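Side-chain contacts in beta 1-3 glucanase (Clostridium beijerinckii NCIMB 8052, PDB 5H4E), which probably hydrolyses beta-1,3-glucans, as a glucanase domain of glycoside hydrolase family 64: residues Cys246-Gly249 with Thr250-Gly253; Lys276-Thr279 with Gln280-Leu283; Gly291-Asp294 with Asp295-Ala298; Met312-Pro315 with Ala316-Asn319. One frame throughout, in Å; residues are numbered along the deposited sequence.

The four contacts follow one another along the chain without interleaving. Interaction 1 is the turn joining strands 242-246 and 249-256 of the four-stranded antiparallel sheet; interactions 2 and 3 cap the N-terminal ends of successive helices 279-284 and 294-309; interaction 4 lies in the loop after helix 294-309. Interactions 1 and 3 touch, about 12 Å between centres, through R248 and Y251 on D295. Interaction 4 is about 12 Å from interaction 1 between centres, and F244 of the sheet meets both Y251 and W318. Interactions 1, 3 and 4 join the sheet to helix 294-309. Interaction 2, its centre about 17 to 22 Å from theirs, touches none of them and packs against helices 227-236 and 294-309.

Interaction 1 (Cys246-Gly249 with Thr250-Gly253); sequences CDRG and TYSG
The phenol oxygen of Y251 is held by two groups: R248 NE donates to Y251 OH over 3.2 Å, and D295, on helix 294-309, forms a hydrogen bond with the same oxygen. The N-H...O angle of 156° and the position of OH in the guanidinium plane, at its edge, support the first bond. R248 CB lies at the edge of the ring, 3.4 Å from Y251 OH, so the two side chains meet edge to edge. Separately, the ring and guanidinium planes are 19° apart, nearly coplanar. A bend at chi3 folds the R248 chain back so that NE reaches the hydroxyl. R248 NH2 makes a salt bridge to D295, which closes a triangle of arginine, tyrosine and aspartate. The sulfur of C246 lies at the ring edge too, SG 4.0 Å from Y251 CE2 and 80° off the ring normal, a sulfur-aromatic contact. In the backbone, C246 N donates to G249 O over 3.1 Å, while the return bond is weak. G249 has a positive phi, a conformation that glycine takes easily. This is a two-residue beta-hairpin turn, with D247 and R248 at its tip, between strands 242-246 and 249-256.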
# COMPACT_ATOMS: atom_id res chain seq x y z
N CYS A 246 -5.22 -22.77 -2.02
CA CYS A 246 -3.98 -22.02 -1.87
C CYS A 246 -3.04 -22.82 -0.98
O CYS A 246 -3.27 -24.01 -0.76
CB CYS A 246 -4.24 -20.62 -1.30
SG CYS A 246 -5.16 -20.54 0.27
N ASP A 247 -2.00 -22.18 -0.46
CA ASP A 247 -1.05 -22.88 0.40
C ASP A 247 -1.71 -23.42 1.68
O ASP A 247 -1.36 -24.51 2.14
CB ASP A 247 0.12 -21.95 0.77
CG ASP A 247 1.16 -21.86 -0.33
OD1 ASP A 247 0.86 -22.30 -1.47
OD2 ASP A 247 2.27 -21.35 -0.07
N ARG A 248 -2.66 -22.67 2.23
CA ARG A 248 -3.30 -23.02 3.50
C ARG A 248 -4.20 -24.24 3.41
O ARG A 248 -4.50 -24.88 4.43
CB ARG A 248 -4.12 -21.84 4.02
CG ARG A 248 -3.33 -20.58 4.24
CD ARG A 248 -4.19 -19.54 4.92
NE ARG A 248 -4.85 -20.04 6.12
CZ ARG A 248 -4.33 -19.98 7.34
NH1 ARG A 248 -3.13 -19.43 7.53
NH2 ARG A 248 -5.00 -20.46 8.38
N GLY A 249 -4.65 -24.56 2.20
CA GLY A 249 -5.50 -25.72 1.98
C GLY A 249 -6.57 -25.43 0.95
O GLY A 249 -6.50 -24.42 0.24
N THR A 250 -7.56 -26.32 0.86
CA THR A 250 -8.66 -26.12 -0.08
C THR A 250 -9.93 -25.69 0.65
O THR A 250 -10.41 -26.36 1.58
CB THR A 250 -8.95 -27.39 -0.89
OG1 THR A 250 -7.76 -27.79 -1.59
CG2 THR A 250 -10.06 -27.14 -1.92
N TYR A 251 -10.47 -24.56 0.21
CA TYR A 251 -11.68 -24.00 0.79
C TYR A 251 -12.84 -24.10 -0.19
O TYR A 251 -12.65 -23.93 -1.38
CB TYR A 251 -11.46 -22.54 1.17
CG TYR A 251 -10.36 -22.31 2.19
CD1 TYR A 251 -10.64 -22.29 3.55
CD2 TYR A 251 -9.04 -22.10 1.78
CE1 TYR A 251 -9.64 -22.07 4.49
CE2 TYR A 251 -8.03 -21.88 2.71
CZ TYR A 251 -8.34 -21.87 4.06
OH TYR A 251 -7.34 -21.64 4.99
N SER A 252 -14.04 -24.36 0.32
CA SER A 252 -15.21 -24.39 -0.54
C SER A 252 -16.33 -23.59 0.09
O SER A 252 -16.63 -23.74 1.26
CB SER A 252 -15.64 -25.84 -0.79
OG SER A 252 -16.58 -25.91 -1.86
N GLY A 253 -16.97 -22.72 -0.69
CA GLY A 253 -17.95 -21.82 -0.12
C GLY A 253 -19.24 -21.73 -0.90
O GLY A 253 -19.29 -22.10 -2.08

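Interaction 2 (Lys276-Thr279 with Gln280-Leu283)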
# COMPACT_ATOMS: atom_id res chain seq x y z
N LYS A 276 -22.71 -9.08 2.36
CA LYS A 276 -22.39 -8.86 0.97
C LYS A 276 -21.65 -7.53 0.83
O LYS A 276 -22.12 -6.50 1.32
CB LYS A 276 -23.66 -8.87 0.13
CG LYS A 276 -23.45 -8.50 -1.32
CD LYS A 276 -24.69 -8.74 -2.16
CE LYS A 276 -25.79 -7.76 -1.81
NZ LYS A 276 -26.99 -8.04 -2.65
N PRO A 277 -20.47 -7.55 0.18
CA PRO A 277 -19.61 -6.35 0.17
C PRO A 277 -20.16 -5.18 -0.66
O PRO A 277 -20.87 -5.38 -1.64
CB PRO A 277 -18.30 -6.86 -0.44
CG PRO A 277 -18.70 -8.02 -1.29
CD PRO A 277 -19.87 -8.67 -0.57
N SER A 278 -19.84 -3.96 -0.23
CA SER A 278 -20.07 -2.78 -1.05
C SER A 278 -18.95 -2.65 -2.07
O SER A 278 -17.94 -3.37 -2.00
CB SER A 278 -20.12 -1.53 -0.18
OG SER A 278 -18.87 -1.35 0.47
N THR A 279 -19.12 -1.71 -2.98
CA THR A 279 -18.07 -1.35 -3.92
C THR A 279 -16.83 -0.86 -3.16
O THR A 279 -15.70 -1.17 -3.54
CB THR A 279 -18.59 -0.29 -4.93
OG1 THR A 279 -19.37 -0.94 -5.94
CG2 THR A 279 -17.45 0.46 -5.62
N GLN A 280 -17.05 -0.13 -2.07
CA GLN A 280 -15.93 0.42 -1.30
C GLN A 280 -15.18 -0.70 -0.60
O GLN A 280 -13.96 -0.67 -0.51
CB GLN A 280 -16.40 1.45 -0.28
CG GLN A 280 -16.90 2.75 -0.89
CD GLN A 280 -18.21 2.57 -1.63
OE1 GLN A 280 -19.16 2.00 -1.10
NE2 GLN A 280 -18.26 3.03 -2.88
N GLU A 281 -15.90 -1.70 -0.10
CA GLU A 281 -15.24 -2.79 0.60
C GLU A 281 -14.39 -3.63 -0.35
O GLU A 281 -13.34 -4.15 0.04
CB GLU A 281 -16.27 -3.66 1.32
CG GLU A 281 -16.72 -3.01 2.62
CD GLU A 281 -17.94 -3.66 3.24
OE1 GLU A 281 -18.77 -4.23 2.50
OE2 GLU A 281 -18.08 -3.59 4.48
N VAL A 282 -14.84 -3.77 -1.60
CA VAL A 282 -14.03 -4.46 -2.60
C VAL A 282 -12.74 -3.67 -2.86
O VAL A 282 -11.63 -4.22 -2.76
CB VAL A 282 -14.81 -4.64 -3.92
CG1 VAL A 282 -13.87 -5.00 -5.09
CG2 VAL A 282 -15.88 -5.71 -3.73
N LEU A 283 -12.88 -2.39 -3.15
CA LEU A 283 -11.74 -1.55 -3.50
C LEU A 283 -10.75 -1.38 -2.36
O LEU A 283 -9.53 -1.33 -2.59
CB LEU A 283 -12.23 -0.17 -3.96
CG LEU A 283 -12.97 -0.24 -5.29
CD1 LEU A 283 -13.66 1.06 -5.58
CD2 LEU A 283 -11.99 -0.61 -6.41
O HOH W 1 -21.30 -4.80 3.15
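S278 and E281 form a capping box at the start of helix 279-284, with S278 as N-cap. Along the first turn, Q280 comes first: its chain bends at chi2 and curls back, bringing OE1 to 3.8 Å from S278 CB, while NE2 is hydrogen-bonded to the backbone oxygens of F216 and A223. E281 takes part in both bonds of the box, as donor through N and as acceptor through OE1. Its backbone N donates to S278 OG over 3.0 Å, at 153°, and its carboxylate returns to accept from S278 N, with E281 OE1 2.9 Å away and an N-H...O angle of 162°. That oxygen is approached from its anti side, 21° out of the carboxylate plane. The other carboxylate oxygen, OE2, takes a hydrogen bond from I288 N, so the group is held at both oxygens. V282 follows with the first regular helical bond of this turn, its N to S278 O, and sets CG2 4.2 Å from P277 CB in an apolar contact; Y234 and I230 of helix 227-236 pack on these two residues. L283 donates its N to T279 O, and its side chain runs alongside that of T279, pointing the same way, while T279 OG1 is hydrogen-bonded to D227 OD1 and F226 N. A water bridges the cap to the preceding loop, donating to K276 O at 2.6 Å and to E281 OE1 at 2.7 Å.

Interaction 3 (Gly291-Asp294 with Asp295-Ala298); sequences GGND and DEKA
K297 folds back from the first turn of helix 294-309 over the loop before it, and its amine reaches G292 O. Its CB lies 3.5 Å from N293 O, the carbonyl that accepts the helical bond from K297 N. CG stays beside the same oxygen and approaches G291 O at 3.7 Å. From there the chain runs extended, carrying CD and CE past G292 O, until a bend at chi4 (71°) turns NZ toward G292 O. K297 NZ then donates to G292 O over 2.6 Å, in the carbonyl plane. N293 and E296 make a capping box beside it. N293 OD1 accepts from E296 N over 2.9 Å, the donor tilted 27° from the amide plane, and N293 N gives its hydrogen to the anti lone pair of E296 OE1 at 3.1 Å. Amide and carboxylate planes are only 16° apart, although the two side chains cross at about a right angle. E296 OE2 accepts from Y272 N of strand 271-273, so one carboxylate joins the cap to the sheet. D295 turns to the hairpin of R248 and Y251 and adds a salt bridge to K264. The carboxylates of D294, D295 and E296 all sit in the first turn, where their negative charge would be expected to interact favourably with the helix dipole; the K297 ammonium, bonded to G292 O, is not in contact with D294, K297 NZ lying 5.5 Å from D294 OD1.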
# COMPACT_ATOMS: atom_id res chain seq x y z
N GLY A 291 -11.18 -8.73 9.83
CA GLY A 291 -11.49 -9.55 10.99
C GLY A 291 -11.56 -11.03 10.71
O GLY A 291 -11.43 -11.46 9.56
N GLY A 292 -11.76 -11.82 11.77
CA GLY A 292 -11.96 -13.25 11.64
C GLY A 292 -10.74 -14.05 12.06
O GLY A 292 -9.68 -13.48 12.31
N ASN A 293 -10.88 -15.37 12.13
CA ASN A 293 -9.74 -16.24 12.40
C ASN A 293 -8.81 -16.28 11.18
O ASN A 293 -9.11 -15.68 10.15
CB ASN A 293 -10.20 -17.64 12.80
CG ASN A 293 -11.12 -18.27 11.77
OD1 ASN A 293 -10.78 -18.37 10.58
ND2 ASN A 293 -12.31 -18.69 12.21
N ASP A 294 -7.68 -16.98 11.29
CA ASP A 294 -6.69 -16.98 10.21
C ASP A 294 -7.25 -17.52 8.88
O ASP A 294 -6.85 -17.08 7.80
CB ASP A 294 -5.46 -17.81 10.60
CG ASP A 294 -4.57 -17.09 11.60
OD1 ASP A 294 -4.95 -16.00 12.07
OD2 ASP A 294 -3.48 -17.63 11.91
N ASP A 295 -8.17 -18.47 8.97
CA ASP A 295 -8.77 -19.04 7.76
C ASP A 295 -9.68 -18.03 7.09
O ASP A 295 -9.66 -17.85 5.88
CB ASP A 295 -9.55 -20.31 8.08
CG ASP A 295 -8.66 -21.49 8.35
OD1 ASP A 295 -7.65 -21.68 7.63
OD2 ASP A 295 -8.97 -22.25 9.30
N GLU A 296 -10.50 -17.38 7.91
CA GLU A 296 -11.43 -16.38 7.42
C GLU A 296 -10.68 -15.20 6.81
O GLU A 296 -11.09 -14.65 5.78
CB GLU A 296 -12.37 -15.94 8.54
CG GLU A 296 -13.40 -17.04 8.92
CD GLU A 296 -14.25 -16.69 10.14
OE1 GLU A 296 -13.71 -16.15 11.13
OE2 GLU A 296 -15.47 -16.97 10.11
N LYS A 297 -9.57 -14.83 7.43
CA LYS A 297 -8.73 -13.75 6.92
C LYS A 297 -8.20 -14.09 5.51
O LYS A 297 -8.34 -13.29 4.58
CB LYS A 297 -7.57 -13.48 7.88
CG LYS A 297 -7.96 -12.63 9.10
CD LYS A 297 -6.78 -12.40 10.04
CE LYS A 297 -7.01 -11.21 10.99
NZ LYS A 297 -8.04 -11.43 12.07
N ALA A 298 -7.65 -15.28 5.36
CA ALA A 298 -7.13 -15.73 4.07
C ALA A 298 -8.22 -15.85 3.01
O ALA A 298 -8.00 -15.51 1.84
CB ALA A 298 -6.42 -17.03 4.22

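Interaction 4 (Met312-Pro315 with Ala316-Asn319); sequences MLDP and AHWN
W318 lies against P315 on the packed side of this turn, while D314 and H317 form its polar, partly exposed side. P315 CA sits over one face of the indole, 3.4 Å from the centroid of the five-membered ring and 13° off its normal, a CH-pi contact. P315 CB makes an apolar contact 4.0 Å from W318 CE2. From another direction M312 brings its sulfur obliquely to the six-membered ring, SD 3.8 Å from W318 CZ2, a Met-aromatic contact; chi1 and the bend at chi2 place the sulfur, and chi3 turns the methyl alone. W318 NE1 is hydrogen-bonded to V311 O, which limits the rotation of the indole, and L242 and F244 of strand 242-246, with Q302 and A306 of helix 294-309, pack around it. The turn itself is tied by H317 N to D314 O and by W318 N to P315 O, both donors standing above the carbonyl planes, as in the tight winding of a short 3-10 turn.

The polar side is held by directional hydrogen bonds. H317 ND1 donates to D314 OD2 over 2.6 Å, in the plane of the imidazole and on the syn side but out of the carboxylate plane, with the two planes 81° apart. D314 CG stands anti to its own N (chi1 -169°), which carries the carboxylate over to the histidine. A water donates to D314 OD1 at 2.8 Å and accepts from A316 N at 3.1 Å, and Y323 stacks on the H317 ring. Thus P315, M312 and the NE1 bond hold the tryptophan, whereas the short ND1-OD2 bond fixes both polar side chains relative to the turn.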
# COMPACT_ATOMS: atom_id res chain seq x y z
N MET A 312 -14.13 -13.90 -9.83
CA MET A 312 -14.89 -14.58 -8.78
C MET A 312 -15.60 -15.84 -9.31
O MET A 312 -15.82 -16.80 -8.57
CB MET A 312 -15.91 -13.62 -8.15
CG MET A 312 -15.35 -12.85 -6.93
SD MET A 312 -14.84 -13.96 -5.59
CE MET A 312 -16.43 -14.45 -4.89
N LEU A 313 -15.92 -15.85 -10.60
CA LEU A 313 -16.58 -17.02 -11.19
C LEU A 313 -15.60 -18.03 -11.79
O LEU A 313 -16.02 -19.00 -12.42
CB LEU A 313 -17.57 -16.56 -12.26
CG LEU A 313 -18.67 -15.65 -11.71
CD1 LEU A 313 -19.53 -15.06 -12.81
CD2 LEU A 313 -19.53 -16.38 -10.70
N ASP A 314 -14.30 -17.81 -11.61
CA ASP A 314 -13.29 -18.73 -12.16
C ASP A 314 -12.19 -19.01 -11.15
O ASP A 314 -11.03 -18.65 -11.38
CB ASP A 314 -12.69 -18.14 -13.46
CG ASP A 314 -11.83 -19.14 -14.22
OD1 ASP A 314 -11.90 -20.36 -13.96
OD2 ASP A 314 -11.09 -18.71 -15.13
N PRO A 315 -12.54 -19.66 -10.02
CA PRO A 315 -11.55 -19.93 -8.97
C PRO A 315 -10.34 -20.76 -9.42
O PRO A 315 -9.25 -20.58 -8.86
CB PRO A 315 -12.35 -20.70 -7.92
CG PRO A 315 -13.52 -21.27 -8.67
CD PRO A 315 -13.86 -20.21 -9.69
N ALA A 316 -10.50 -21.64 -10.41
CA ALA A 316 -9.36 -22.43 -10.87
C ALA A 316 -8.21 -21.55 -11.36
O ALA A 316 -7.05 -21.97 -11.37
CB ALA A 316 -9.79 -23.39 -11.98
N HIS A 317 -8.52 -20.31 -11.75
CA HIS A 317 -7.52 -19.42 -12.35
C HIS A 317 -7.20 -18.21 -11.50
O HIS A 317 -6.64 -17.22 -11.99
CB HIS A 317 -8.00 -18.98 -13.73
CG HIS A 317 -7.99 -20.08 -14.74
ND1 HIS A 317 -9.08 -20.39 -15.52
CD2 HIS A 317 -7.02 -20.97 -15.09
CE1 HIS A 317 -8.79 -21.41 -16.31
NE2 HIS A 317 -7.54 -21.78 -16.08
N TRP A 318 -7.51 -18.29 -10.21
CA TRP A 318 -7.20 -17.20 -9.30
C TRP A 318 -5.69 -16.93 -9.22
O TRP A 318 -5.27 -15.82 -8.88
CB TRP A 318 -7.76 -17.50 -7.91
CG TRP A 318 -9.23 -17.22 -7.80
CD1 TRP A 318 -10.06 -16.82 -8.81
CD2 TRP A 318 -10.02 -17.27 -6.62
NE1 TRP A 318 -11.33 -16.63 -8.32
CE2 TRP A 318 -11.34 -16.91 -6.98
CE3 TRP A 318 -9.75 -17.60 -5.29
CZ2 TRP A 318 -12.38 -16.86 -6.06
CZ3 TRP A 318 -10.79 -17.55 -4.37
CH2 TRP A 318 -12.09 -17.18 -4.75
N ASN A 319 -4.88 -17.92 -9.57
CA ASN A 319 -3.43 -17.76 -9.57
C ASN A 319 -2.83 -17.44 -10.94
O ASN A 319 -1.61 -17.48 -11.10
CB ASN A 319 -2.77 -19.02 -9.00
CG ASN A 319 -2.98 -20.27 -9.87
OD1 ASN A 319 -3.56 -20.21 -10.96
ND2 ASN A 319 -2.48 -21.40 -9.38
O HOH W 2 -12.91 -22.33 -12.18